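Local coordinates for sensor protein (Vibrio cholerae, PDB 3BY9) that senses C4-dicarboxylates such as succinate through this domain of the membrane-bound histidine kinase DctB, which probably relays the signal by ATP-dependent phosphorylation, at residues A[25-30]-A[153-158]; A[40-45]-A[56-61]; A[46-51]-A[141-146]; A[167-170]-A[174-177]; A[194-199]-A[208-213]. One frame throughout, in Å; residues are numbered along the deposited sequence. Where two conformers were deposited one is given.

Interaction 1 of 5, residues A[25-30]-A[153-158]; sequences ATLDKY and SAIEQG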
# COMPACT_ATOMS: atom_id res chain seq x y z
N ALA A 25 7.31 -7.89 9.37
CA ALA A 25 7.44 -9.34 9.15
C ALA A 25 6.57 -9.80 8.00
O ALA A 25 6.95 -10.73 7.25
CB ALA A 25 7.05 -10.16 10.43
N THR A 26 5.41 -9.16 7.86
CA THR A 26 4.45 -9.54 6.80
C THR A 26 4.98 -9.06 5.45
O THR A 26 5.04 -9.84 4.48
CB THR A 26 3.10 -8.90 7.10
OG1 THR A 26 2.63 -9.45 8.34
CG2 THR A 26 2.08 -9.18 6.03
N LEU A 27 5.42 -7.80 5.39
CA LEU A 27 5.95 -7.29 4.12
C LEU A 27 7.24 -8.05 3.69
O LEU A 27 7.50 -8.22 2.49
CB LEU A 27 6.27 -5.79 4.27
CG LEU A 27 5.03 -4.91 4.45
CD1 LEU A 27 5.52 -3.47 4.80
CD2 LEU A 27 4.19 -4.90 3.19
N ASP A 28 8.02 -8.52 4.66
CA ASP A 28 9.29 -9.21 4.36
C ASP A 28 9.08 -10.49 3.56
O ASP A 28 10.03 -11.02 2.95
CB ASP A 28 10.04 -9.55 5.68
CG ASP A 28 11.44 -10.10 5.45
OD1 ASP A 28 12.26 -9.36 4.87
OD2 ASP A 28 11.71 -11.26 5.84
N LYS A 29 7.87 -11.03 3.58
CA LYS A 29 7.60 -12.25 2.82
C LYS A 29 7.42 -11.95 1.34
O LYS A 29 7.43 -12.88 0.51
CB LYS A 29 6.31 -12.90 3.30
CG LYS A 29 6.38 -13.37 4.78
CD LYS A 29 5.02 -13.77 5.28
CE LYS A 29 5.09 -14.20 6.72
NZ LYS A 29 3.73 -14.41 7.28
N TYR A 30 7.28 -10.68 0.99
CA TYR A 30 7.02 -10.32 -0.41
C TYR A 30 8.06 -9.38 -1.02
O TYR A 30 8.27 -9.35 -2.24
CB TYR A 30 5.66 -9.58 -0.48
CG TYR A 30 4.51 -10.43 -0.04
CD1 TYR A 30 3.85 -11.22 -0.93
CD2 TYR A 30 4.14 -10.50 1.31
CE1 TYR A 30 2.82 -12.09 -0.53
CE2 TYR A 30 3.12 -11.35 1.73
CZ TYR A 30 2.47 -12.14 0.81
OH TYR A 30 1.46 -13.02 1.22
N SER A 153 -5.05 -7.63 3.85
CA SER A 153 -5.77 -8.31 4.95
C SER A 153 -4.92 -8.86 6.07
O SER A 153 -5.28 -8.69 7.24
CB SER A 153 -6.64 -9.45 4.41
OG SER A 153 -7.58 -8.93 3.49
N ALA A 154 -3.82 -9.52 5.76
CA ALA A 154 -3.04 -10.09 6.85
C ALA A 154 -2.49 -8.98 7.77
O ALA A 154 -2.34 -9.19 8.98
CB ALA A 154 -1.89 -10.99 6.31
N ILE A 155 -2.20 -7.80 7.20
CA ILE A 155 -1.72 -6.70 8.05
C ILE A 155 -2.90 -6.21 8.92
O ILE A 155 -2.80 -6.19 10.14
CB ILE A 155 -1.18 -5.50 7.23
CG1 ILE A 155 0.18 -5.87 6.61
CG2 ILE A 155 -1.00 -4.25 8.13
CD1 ILE A 155 0.83 -4.68 5.83
N GLU A 156 -4.00 -5.81 8.29
CA GLU A 156 -5.12 -5.31 9.08
C GLU A 156 -5.64 -6.31 10.08
O GLU A 156 -6.07 -5.92 11.17
CB GLU A 156 -6.25 -4.83 8.16
CG GLU A 156 -5.88 -3.55 7.41
CD GLU A 156 -7.00 -2.97 6.55
OE1 GLU A 156 -7.79 -3.74 5.94
OE2 GLU A 156 -7.10 -1.73 6.44
N GLN A 157 -5.59 -7.59 9.74
CA GLN A 157 -6.08 -8.63 10.65
C GLN A 157 -5.19 -8.82 11.88
O GLN A 157 -5.60 -9.45 12.87
CB GLN A 157 -6.24 -9.95 9.89
CG GLN A 157 -7.65 -10.19 9.30
CD GLN A 157 -8.22 -9.04 8.44
OE1 GLN A 157 -8.40 -7.92 8.92
NE2 GLN A 157 -8.53 -9.34 7.18
N GLY A 158 -3.97 -8.30 11.81
CA GLY A 158 -3.04 -8.37 12.93
C GLY A 158 -3.38 -7.40 14.05
O GLY A 158 -2.77 -7.44 15.13
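T26 and L27, at the end of the long N-terminal helix 5-27, meet A154 and I155 of the short helix 153-157. The fold is consistent with the tandem PAS-like sensor of this kinase family: two antiparallel sheets lie along the long helix, and helix 153-157 sits in the link between strand 141-150 of one sheet and strand 165-169 of the other. The nearest approach is methyl against methylene, with T26 CG2 3.9 Å from I155 CG1, and the same T26 CG2 reaches A154 CB at 4.4 Å on the exposed margin. L27 adds a looser touch, CD2 to I155 CD1 at 4.3 Å. T26 can present carbon to I155 because CG2 stands anti to its backbone N (chi1, defined by OG1, is -64°), which turns OG1 back along the helix to a hydrogen bond with H22 O. I155 CG1 lies beside its own N, and the extended chi2 (-177°) carries CD1 across to L27. M150 touches T26, L27 and I155 alike, while F19 and I23 cover more of I155. The two helices are also tied by a polar bond one turn earlier in the long helix, between H22 NE2 and the backbone oxygen A154 O.

Interaction 2 of 5, residues A[40-45]-A[56-61]; sequences DKELVD and IDITNR. With CA (calcium ion), chain C.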
# COMPACT_ATOMS: atom_id res chain seq x y z
N ASP A 40 14.69 -14.32 -14.24
CA ASP A 40 14.37 -15.69 -14.61
C ASP A 40 14.08 -15.80 -16.09
O ASP A 40 13.42 -14.92 -16.69
CB ASP A 40 13.13 -16.18 -13.83
CG ASP A 40 13.42 -16.36 -12.35
OD1 ASP A 40 14.55 -16.02 -11.93
OD2 ASP A 40 12.53 -16.87 -11.62
N LYS A 41 14.51 -16.92 -16.69
CA LYS A 41 14.31 -17.11 -18.13
C LYS A 41 12.89 -16.81 -18.65
O LYS A 41 12.72 -16.18 -19.67
CB LYS A 41 14.73 -18.54 -18.51
CG LYS A 41 14.49 -18.89 -20.01
CD LYS A 41 15.16 -20.26 -20.31
CE LYS A 41 14.84 -20.78 -21.76
NZ LYS A 41 15.45 -19.86 -22.77
N GLU A 42 11.87 -17.29 -17.93
CA GLU A 42 10.50 -17.07 -18.36
C GLU A 42 10.16 -15.59 -18.53
O GLU A 42 9.40 -15.22 -19.44
CB GLU A 42 9.49 -17.67 -17.36
CG GLU A 42 9.55 -19.24 -17.16
CD GLU A 42 10.65 -19.76 -16.21
OE1 GLU A 42 11.62 -19.04 -15.91
OE2 GLU A 42 10.55 -20.94 -15.79
N LEU A 43 10.67 -14.75 -17.62
CA LEU A 43 10.35 -13.33 -17.71
C LEU A 43 11.16 -12.65 -18.82
O LEU A 43 10.60 -11.90 -19.62
CB LEU A 43 10.65 -12.61 -16.36
CG LEU A 43 9.58 -12.77 -15.28
CD1 LEU A 43 9.45 -14.26 -14.83
CD2 LEU A 43 10.00 -11.89 -14.06
N VAL A 44 12.46 -12.95 -18.89
CA VAL A 44 13.27 -12.29 -19.91
C VAL A 44 12.82 -12.74 -21.30
O VAL A 44 12.69 -11.89 -22.20
CB VAL A 44 14.77 -12.54 -19.73
CG1 VAL A 44 15.59 -11.90 -20.91
CG2 VAL A 44 15.22 -11.97 -18.37
N ASP A 45 12.56 -14.03 -21.47
CA ASP A 45 12.14 -14.49 -22.79
C ASP A 45 10.82 -13.84 -23.24
O ASP A 45 10.62 -13.60 -24.45
CB ASP A 45 11.97 -16.02 -22.81
CG ASP A 45 13.32 -16.79 -22.87
OD1 ASP A 45 13.27 -18.04 -22.85
OD2 ASP A 45 14.39 -16.16 -22.96
N ILE A 56 4.20 -16.28 -24.15
CA ILE A 56 3.39 -15.59 -23.15
C ILE A 56 2.63 -16.65 -22.35
O ILE A 56 2.43 -16.47 -21.14
CB ILE A 56 2.44 -14.57 -23.86
CG1 ILE A 56 3.29 -13.46 -24.50
CG2 ILE A 56 1.38 -14.03 -22.87
CD1 ILE A 56 4.20 -12.65 -23.53
N ASP A 57 2.22 -17.73 -23.01
CA ASP A 57 1.52 -18.81 -22.30
C ASP A 57 2.43 -19.38 -21.20
O ASP A 57 2.01 -19.56 -20.05
CB ASP A 57 1.16 -19.94 -23.28
CG ASP A 57 -0.01 -19.59 -24.16
OD1 ASP A 57 -0.23 -20.30 -25.17
OD2 ASP A 57 -0.72 -18.61 -23.84
N ILE A 58 3.67 -19.67 -21.57
CA ILE A 58 4.62 -20.22 -20.59
C ILE A 58 4.80 -19.22 -19.43
O ILE A 58 4.77 -19.61 -18.23
CB ILE A 58 6.00 -20.45 -21.25
CG1 ILE A 58 5.95 -21.74 -22.08
CG2 ILE A 58 7.10 -20.56 -20.17
CD1 ILE A 58 7.07 -21.83 -23.10
N THR A 59 5.01 -17.96 -19.77
CA THR A 59 5.27 -16.96 -18.73
C THR A 59 4.08 -16.70 -17.82
O THR A 59 4.23 -16.58 -16.60
CB THR A 59 5.82 -15.69 -19.36
OG1 THR A 59 6.97 -16.08 -20.15
CG2 THR A 59 6.28 -14.70 -18.26
N ASN A 60 2.89 -16.65 -18.40
CA ASN A 60 1.67 -16.48 -17.60
C ASN A 60 1.53 -17.60 -16.57
O ASN A 60 1.21 -17.35 -15.40
CB ASN A 60 0.43 -16.57 -18.47
CG ASN A 60 0.09 -15.27 -19.17
OD1 ASN A 60 0.49 -14.17 -18.78
ND2 ASN A 60 -0.74 -15.40 -20.21
N ARG A 61 1.71 -18.85 -17.02
CA ARG A 61 1.56 -19.99 -16.13
C ARG A 61 2.63 -20.00 -15.05
O ARG A 61 2.36 -20.38 -13.92
CB ARG A 61 1.57 -21.29 -16.95
CG ARG A 61 0.25 -21.33 -17.82
CD ARG A 61 0.17 -22.55 -18.75
NE ARG A 61 -1.12 -22.59 -19.47
CZ ARG A 61 -2.27 -23.03 -18.96
NH1 ARG A 61 -2.33 -23.48 -17.70
NH2 ARG A 61 -3.36 -23.00 -19.71
CA CA C . 16.22 -15.28 -10.47
O HOH W 1 16.42 -12.84 -10.55
O HOH W 2 16.03 -17.59 -9.51
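This is a helix-helix contact between the consecutive helices 41-48 and 53-70, beside a calcium site. The two short axes approach to 9.0 Å with 138° between their directions, so the pair is roughly antiparallel. At the closest point a side chain bonds directly to the other backbone: T59 OG1 donates to E42 O at 2.7 Å. The hydroxyl stands 36° above the carbonyl plane, placed there by a chi1 of -54° that puts OG1 beside its own backbone N. T59 CG2, the other branch, lies 3.4 Å from the same E42 O, with L43 CA farther off. On the outer margin E42 CG meets I58 CG2 at 4.1 Å, the two side chains crossing at about a right angle, and the bend at chi2 of E42 leads its carboxylate away. Just before helix 41-48, D40 OD1 binds the calcium ion at 2.3 Å together with L36 O and two waters, and D40 OD2 is hydrogen-bonded to Y62 OH of helix 53-70. The short side-chain-to-main-chain bond goes with a close approach of the helices, E42 CA to T59 CA being 5.2 Å. Q55 O also bonds T59 OG1, so two carbonyls compete for one hydroxyl proton, which the geometry assigns to E42 O.

Interaction 3 of 5, residues A[46-51]-A[141-146]; sequences ALLSAQ and EILGVI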
# COMPACT_ATOMS: atom_id res chain seq x y z
N ALA A 46 9.91 -13.61 -22.30
CA ALA A 46 8.66 -12.94 -22.69
C ALA A 46 8.92 -11.52 -23.16
O ALA A 46 8.33 -11.04 -24.14
CB ALA A 46 7.67 -12.93 -21.49
N LEU A 47 9.78 -10.80 -22.44
CA LEU A 47 10.05 -9.42 -22.80
C LEU A 47 10.74 -9.37 -24.15
O LEU A 47 10.56 -8.42 -24.90
CB LEU A 47 10.89 -8.75 -21.71
CG LEU A 47 10.07 -8.48 -20.42
CD1 LEU A 47 11.03 -8.12 -19.29
CD2 LEU A 47 9.13 -7.30 -20.63
N LEU A 48 11.54 -10.39 -24.45
CA LEU A 48 12.25 -10.39 -25.74
C LEU A 48 11.35 -10.81 -26.92
O LEU A 48 11.66 -10.48 -28.07
CB LEU A 48 13.47 -11.35 -25.65
CG LEU A 48 14.61 -10.83 -24.72
CD1 LEU A 48 15.72 -11.94 -24.61
CD2 LEU A 48 15.22 -9.53 -25.25
N SER A 49 10.24 -11.53 -26.65
CA SER A 49 9.31 -11.97 -27.71
C SER A 49 7.88 -11.80 -27.22
O SER A 49 7.12 -12.78 -27.09
CB SER A 49 9.53 -13.44 -28.06
OG SER A 49 10.84 -13.65 -28.55
N ALA A 50 7.54 -10.55 -26.92
CA ALA A 50 6.24 -10.28 -26.30
C ALA A 50 5.05 -10.65 -27.15
O ALA A 50 4.00 -10.89 -26.60
CB ALA A 50 6.15 -8.84 -25.84
N GLN A 51 5.22 -10.71 -28.48
CA GLN A 51 4.10 -11.08 -29.33
C GLN A 51 4.09 -12.55 -29.74
O GLN A 51 3.38 -12.96 -30.67
CB GLN A 51 4.03 -10.14 -30.56
CG GLN A 51 4.07 -8.62 -30.21
CD GLN A 51 3.03 -8.21 -29.18
OE1 GLN A 51 3.29 -7.37 -28.30
NE2 GLN A 51 1.84 -8.78 -29.29
N GLU A 141 20.79 -4.23 -20.06
CA GLU A 141 19.72 -3.33 -20.49
C GLU A 141 18.47 -3.55 -19.65
O GLU A 141 18.14 -4.69 -19.35
CB GLU A 141 19.35 -3.63 -21.94
CG GLU A 141 20.49 -3.45 -22.93
CD GLU A 141 20.19 -2.36 -23.93
OE1 GLU A 141 19.93 -1.21 -23.48
OE2 GLU A 141 20.20 -2.63 -25.15
N ILE A 142 17.74 -2.47 -19.38
CA ILE A 142 16.47 -2.65 -18.64
C ILE A 142 15.43 -2.97 -19.71
O ILE A 142 15.16 -2.16 -20.60
CB ILE A 142 16.09 -1.35 -17.88
CG1 ILE A 142 17.13 -1.10 -16.76
CG2 ILE A 142 14.67 -1.53 -17.24
CD1 ILE A 142 17.01 0.28 -16.08
N LEU A 143 14.78 -4.14 -19.59
CA LEU A 143 13.79 -4.58 -20.56
C LEU A 143 12.34 -4.46 -20.08
O LEU A 143 11.44 -4.56 -20.89
CB LEU A 143 14.03 -6.07 -20.88
CG LEU A 143 15.38 -6.48 -21.44
CD1 LEU A 143 15.32 -8.04 -21.68
CD2 LEU A 143 15.61 -5.78 -22.74
N GLY A 144 12.13 -4.23 -18.78
CA GLY A 144 10.76 -4.17 -18.29
C GLY A 144 10.78 -4.15 -16.76
O GLY A 144 11.82 -3.93 -16.15
N VAL A 145 9.64 -4.42 -16.15
CA VAL A 145 9.51 -4.35 -14.70
C VAL A 145 8.64 -5.51 -14.25
O VAL A 145 7.62 -5.80 -14.89
CB VAL A 145 8.77 -3.03 -14.28
CG1 VAL A 145 8.40 -3.04 -12.76
CG2 VAL A 145 9.68 -1.81 -14.53
N ILE A 146 9.05 -6.16 -13.16
CA ILE A 146 8.21 -7.24 -12.57
C ILE A 146 7.65 -6.66 -11.25
O ILE A 146 8.34 -5.96 -10.50
CB ILE A 146 9.09 -8.51 -12.36
CG1 ILE A 146 8.26 -9.60 -11.65
CG2 ILE A 146 10.29 -8.24 -11.47
CD1 ILE A 146 7.08 -10.13 -12.46
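L47 packs hard against the strand backbone, whereas its neighbour L48 covers the same strand only at the solvent margin. On the tight side, L47 CD2 lies 3.6 Å from L143 O, and the second methyl, CD1, sits 4.0 Å from L143 CB. The same CD1 approaches the backbone at G144 N, 4.1 Å away. With no side chain on G144, the leucine fork rests on main chain rather than on a neighbouring branch. L47 CG lies beside its own backbone N and chi2 is nearly extended (167°), a shape that projects both methyls from the helix toward the strand. The strand is irregular just here: L143 has a psi of -12°, far from extended, and L143 and G144 both make backbone hydrogen bonds with V136 of the adjoining strand 128-138. Strand 141-150 is the middle one of the five-stranded antiparallel sheet of the PAS-like domain that carries the succinate-binding residues, and helix 41-48 covers one face of it near the turn between strands 128-138 and 141-150. L47 also touches V136 and L77 from the two flanking strands, and I85 from strand 84-87, so it sits over several neighbouring strands. The other side differs in burial rather than in distance: L48 is exposed, and the strand covers about half as much of it as of L47. There L48 meets only the CD1 methyl of L143, with L48 CD2 3.9 Å from L143 CD1.

Interaction 4 of 5, residues A[167-170]-A[174-177]; sequences VATD and VVFM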
# COMPACT_ATOMS: atom_id res chain seq x y z
N VAL A 167 -4.85 3.47 12.57
CA VAL A 167 -5.00 3.87 11.16
C VAL A 167 -3.55 3.95 10.63
O VAL A 167 -2.62 4.11 11.43
CB VAL A 167 -5.61 5.28 10.92
CG1 VAL A 167 -7.11 5.25 11.34
CG2 VAL A 167 -4.85 6.38 11.73
N ALA A 168 -3.39 3.80 9.31
CA ALA A 168 -2.08 4.00 8.66
C ALA A 168 -2.37 5.13 7.72
O ALA A 168 -3.24 5.01 6.84
CB ALA A 168 -1.66 2.75 7.88
N THR A 169 -1.67 6.26 7.90
CA THR A 169 -1.94 7.45 7.07
C THR A 169 -0.80 7.79 6.10
O THR A 169 0.36 7.56 6.41
CB THR A 169 -2.15 8.69 7.96
OG1 THR A 169 -1.06 8.77 8.90
CG2 THR A 169 -3.46 8.58 8.76
N ASP A 170 -1.18 8.35 4.95
CA ASP A 170 -0.15 8.76 3.98
C ASP A 170 0.23 10.21 4.28
O ASP A 170 -0.17 10.79 5.31
CB ASP A 170 -0.66 8.60 2.54
CG ASP A 170 -1.75 9.60 2.15
OD1 ASP A 170 -2.02 10.59 2.86
OD2 ASP A 170 -2.35 9.38 1.07
N VAL A 174 -4.33 10.86 4.52
CA VAL A 174 -5.43 10.01 4.08
C VAL A 174 -5.24 8.62 4.75
O VAL A 174 -4.12 8.05 4.78
CB VAL A 174 -5.46 9.84 2.54
CG1 VAL A 174 -6.59 8.86 2.13
CG2 VAL A 174 -5.71 11.21 1.87
N VAL A 175 -6.34 8.08 5.28
CA VAL A 175 -6.34 6.76 5.93
C VAL A 175 -6.35 5.67 4.86
O VAL A 175 -7.32 5.53 4.12
CB VAL A 175 -7.56 6.64 6.87
CG1 VAL A 175 -7.62 5.25 7.47
CG2 VAL A 175 -7.41 7.67 8.02
N PHE A 176 -5.24 4.92 4.75
CA PHE A 176 -5.11 3.86 3.75
C PHE A 176 -5.40 2.48 4.34
O PHE A 176 -5.83 1.60 3.61
CB PHE A 176 -3.70 3.88 3.15
CG PHE A 176 -3.50 2.85 2.12
CD1 PHE A 176 -4.23 2.89 0.95
CD2 PHE A 176 -2.64 1.80 2.35
CE1 PHE A 176 -4.12 1.87 -0.02
CE2 PHE A 176 -2.51 0.77 1.40
CZ PHE A 176 -3.25 0.81 0.21
N MSE A 177 -5.12 2.29 5.65
CA MSE A 177 -5.46 1.02 6.35
C MSE A 177 -6.08 1.44 7.67
O MSE A 177 -5.75 2.48 8.19
CB MSE A 177 -4.21 0.16 6.63
CG MSE A 177 -3.71 -0.45 5.35
SE MSE A 177 -2.24 -1.67 5.68
CE MSE A 177 -0.91 -0.49 6.16
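V174 approaches one face of the D170 carboxylate obliquely, its N and CB on the same side: V174 N comes to OD1 at 2.9 Å from 52° above the carboxylate plane, and V174 CB lies 3.5 Å from OD2. OD2 is hydrogen-bonded to Y205 OH, and OD1 also to H172 N within the turn. The second flat group, the F176 ring, is turned away from the facing strand by CG standing anti to the backbone N, and meets the F119 ring with the planes at about 40°. Between these groups runs a beta hairpin with a classic bulge, F176 and M177 both facing A168. A168 O receives F176 N almost straight along its C=O (176°). A168 N binds M177 O at 2.9 Å, and D170 N closes the turn end on V174 O. On one side of the hairpin A168 CB touches the selenomethionine methyl, M177 CE, at 3.7 Å; V167, T169 and V175 pack together on the other, V167 CG1 being 3.9 Å from V175 CG1. Strand 165-169 is the edge strand of the second sheet, paired with strand 250-257 through backbone bonds of V167 with R253 and T169 with T251, while M177 packs against I155 and E156 of helix 153-157.

Interaction 5 of 5, residues A[194-199]-A[208-213]; sequences AQLNDI and SPIPSL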
# COMPACT_ATOMS: atom_id res chain seq x y z
N ALA A 194 -6.94 22.40 -3.35
CA ALA A 194 -5.71 22.19 -4.07
C ALA A 194 -5.10 20.86 -3.65
O ALA A 194 -4.56 20.13 -4.49
CB ALA A 194 -4.75 23.33 -3.80
N GLN A 195 -5.20 20.54 -2.35
CA GLN A 195 -4.62 19.29 -1.85
C GLN A 195 -5.41 18.14 -2.40
O GLN A 195 -4.83 17.11 -2.82
CB GLN A 195 -4.62 19.26 -0.31
CG GLN A 195 -3.54 20.18 0.29
CD GLN A 195 -3.67 20.33 1.79
OE1 GLN A 195 -4.75 20.61 2.31
NE2 GLN A 195 -2.57 20.13 2.50
N LEU A 196 -6.73 18.29 -2.41
CA LEU A 196 -7.57 17.24 -2.96
C LEU A 196 -7.31 17.06 -4.44
O LEU A 196 -7.36 15.95 -4.96
CB LEU A 196 -9.03 17.55 -2.71
CG LEU A 196 -9.37 17.43 -1.22
CD1 LEU A 196 -10.76 18.04 -0.97
CD2 LEU A 196 -9.37 15.96 -0.83
N ASN A 197 -7.01 18.15 -5.15
CA ASN A 197 -6.76 18.00 -6.59
C ASN A 197 -5.45 17.23 -6.83
O ASN A 197 -5.36 16.43 -7.78
CB ASN A 197 -6.69 19.39 -7.27
CG ASN A 197 -6.32 19.28 -8.72
OD1 ASN A 197 -7.08 18.73 -9.53
ND2 ASN A 197 -5.13 19.76 -9.07
N ASP A 198 -4.45 17.49 -6.00
CA ASP A 198 -3.16 16.78 -6.13
C ASP A 198 -3.37 15.28 -5.89
O ASP A 198 -2.77 14.45 -6.59
CB ASP A 198 -2.13 17.24 -5.09
CG ASP A 198 -1.62 18.67 -5.34
OD1 ASP A 198 -1.76 19.18 -6.48
OD2 ASP A 198 -1.07 19.26 -4.39
N ILE A 199 -4.18 14.93 -4.90
CA ILE A 199 -4.43 13.51 -4.62
C ILE A 199 -5.13 12.90 -5.80
O ILE A 199 -4.77 11.81 -6.26
CB ILE A 199 -5.29 13.31 -3.32
CG1 ILE A 199 -4.50 13.81 -2.09
CG2 ILE A 199 -5.71 11.83 -3.19
CD1 ILE A 199 -5.38 14.03 -0.85
N SER A 208 -11.44 8.31 -6.09
CA SER A 208 -12.12 8.26 -4.81
C SER A 208 -12.34 9.61 -4.23
O SER A 208 -11.45 10.46 -4.26
CB SER A 208 -11.29 7.47 -3.74
OG SER A 208 -11.11 6.13 -4.11
N PRO A 209 -13.57 9.87 -3.75
CA PRO A 209 -13.79 11.17 -3.14
C PRO A 209 -13.01 10.98 -1.83
O PRO A 209 -12.96 9.86 -1.30
CB PRO A 209 -15.29 11.19 -2.87
CG PRO A 209 -15.83 10.46 -4.06
CD PRO A 209 -14.83 9.30 -4.25
N ILE A 210 -12.38 12.03 -1.34
CA ILE A 210 -11.63 11.91 -0.10
C ILE A 210 -12.34 12.85 0.90
O ILE A 210 -12.00 14.01 1.01
CB ILE A 210 -10.20 12.40 -0.31
CG1 ILE A 210 -9.54 11.62 -1.47
CG2 ILE A 210 -9.38 12.28 1.00
CD1 ILE A 210 -9.27 10.12 -1.21
N PRO A 211 -13.32 12.34 1.64
CA PRO A 211 -14.00 13.22 2.60
C PRO A 211 -13.09 13.38 3.79
O PRO A 211 -12.14 12.62 3.96
CB PRO A 211 -15.25 12.43 3.02
CG PRO A 211 -15.36 11.30 2.09
CD PRO A 211 -13.97 11.02 1.57
N SER A 212 -13.42 14.34 4.64
CA SER A 212 -12.62 14.59 5.84
C SER A 212 -13.29 14.06 7.09
O SER A 212 -14.51 14.19 7.25
CB SER A 212 -12.42 16.09 6.01
OG SER A 212 -11.78 16.32 7.26
N LEU A 213 -12.51 13.46 7.99
CA LEU A 213 -13.04 12.97 9.28
C LEU A 213 -13.20 14.15 10.24
O LEU A 213 -13.80 14.00 11.32
CB LEU A 213 -12.11 11.91 9.87
CG LEU A 213 -12.05 10.63 9.02
CD1 LEU A 213 -10.94 9.73 9.52
CD2 LEU A 213 -13.38 9.89 9.04
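S212 OG, held by both D190 OD1 and G214 N, pins the loop two residues beyond I210, the side chain that meets L196 and I199 of helix 193-202. A similar tie lies on the near side of I210, where S208 O is bonded by R200 NH2, from the residue next to I199, and S208 OG by Y205 O. Between these polar fixings the contact itself is made of carbon. L196 CD2 lies 3.7 Å from I210 CB and 3.8 Å from the loop carbonyl atom I210 O; the two side chains run antiparallel, side by side, so the leucine methyl settles against the branch point of the isoleucine. One helical turn on, I199 CG2 faces I210 CG1 at 4.2 Å. Chi1 of I210 (-56°) sets CG1 beside the backbone N, which turns that branch toward I199 and leaves CG2 as a further touch for L196, 4.1 Å from its CD2. This is a helix-to-loop contact of the second PAS-like half, probably membrane-proximal as in DctB relatives, in which the loop leading to strand 223-226 runs back beside helix 193-202, and H172 and L191 add cover to I199. With about 130 Å² buried and apolar contact alone between the side chains, nothing in the contact fixes direction sharply; the serine bonds and the backbone bonds of P211 and L213 with S187 are consistent with fixing the loop's course.

Overall arrangement
The contacts form two clusters, connected where strand 141-150 of interaction 3 runs on to helix 153-157 of interaction 1. At the far end, interactions 2 and 3 share helix 41-48, their centres about 10 Å apart; L43 CD2 touches I146 CG1 at 3.8 Å, and the calcium ion lies beside them. Interactions 1 and 4 adjoin through I155 CG2 and M177 SE at 3.8 Å, and interaction 4 passes to interaction 5 through V174 CG2, 3.9 Å from both I210 CG2 and I199 CD1. This second group of contacts flanks the succinate site, empty here: the side chains of F176 and L27 lie about 7 and 9 Å from that of Y131. Interactions 2 and 5 are farthest apart, about 40 Å between centres.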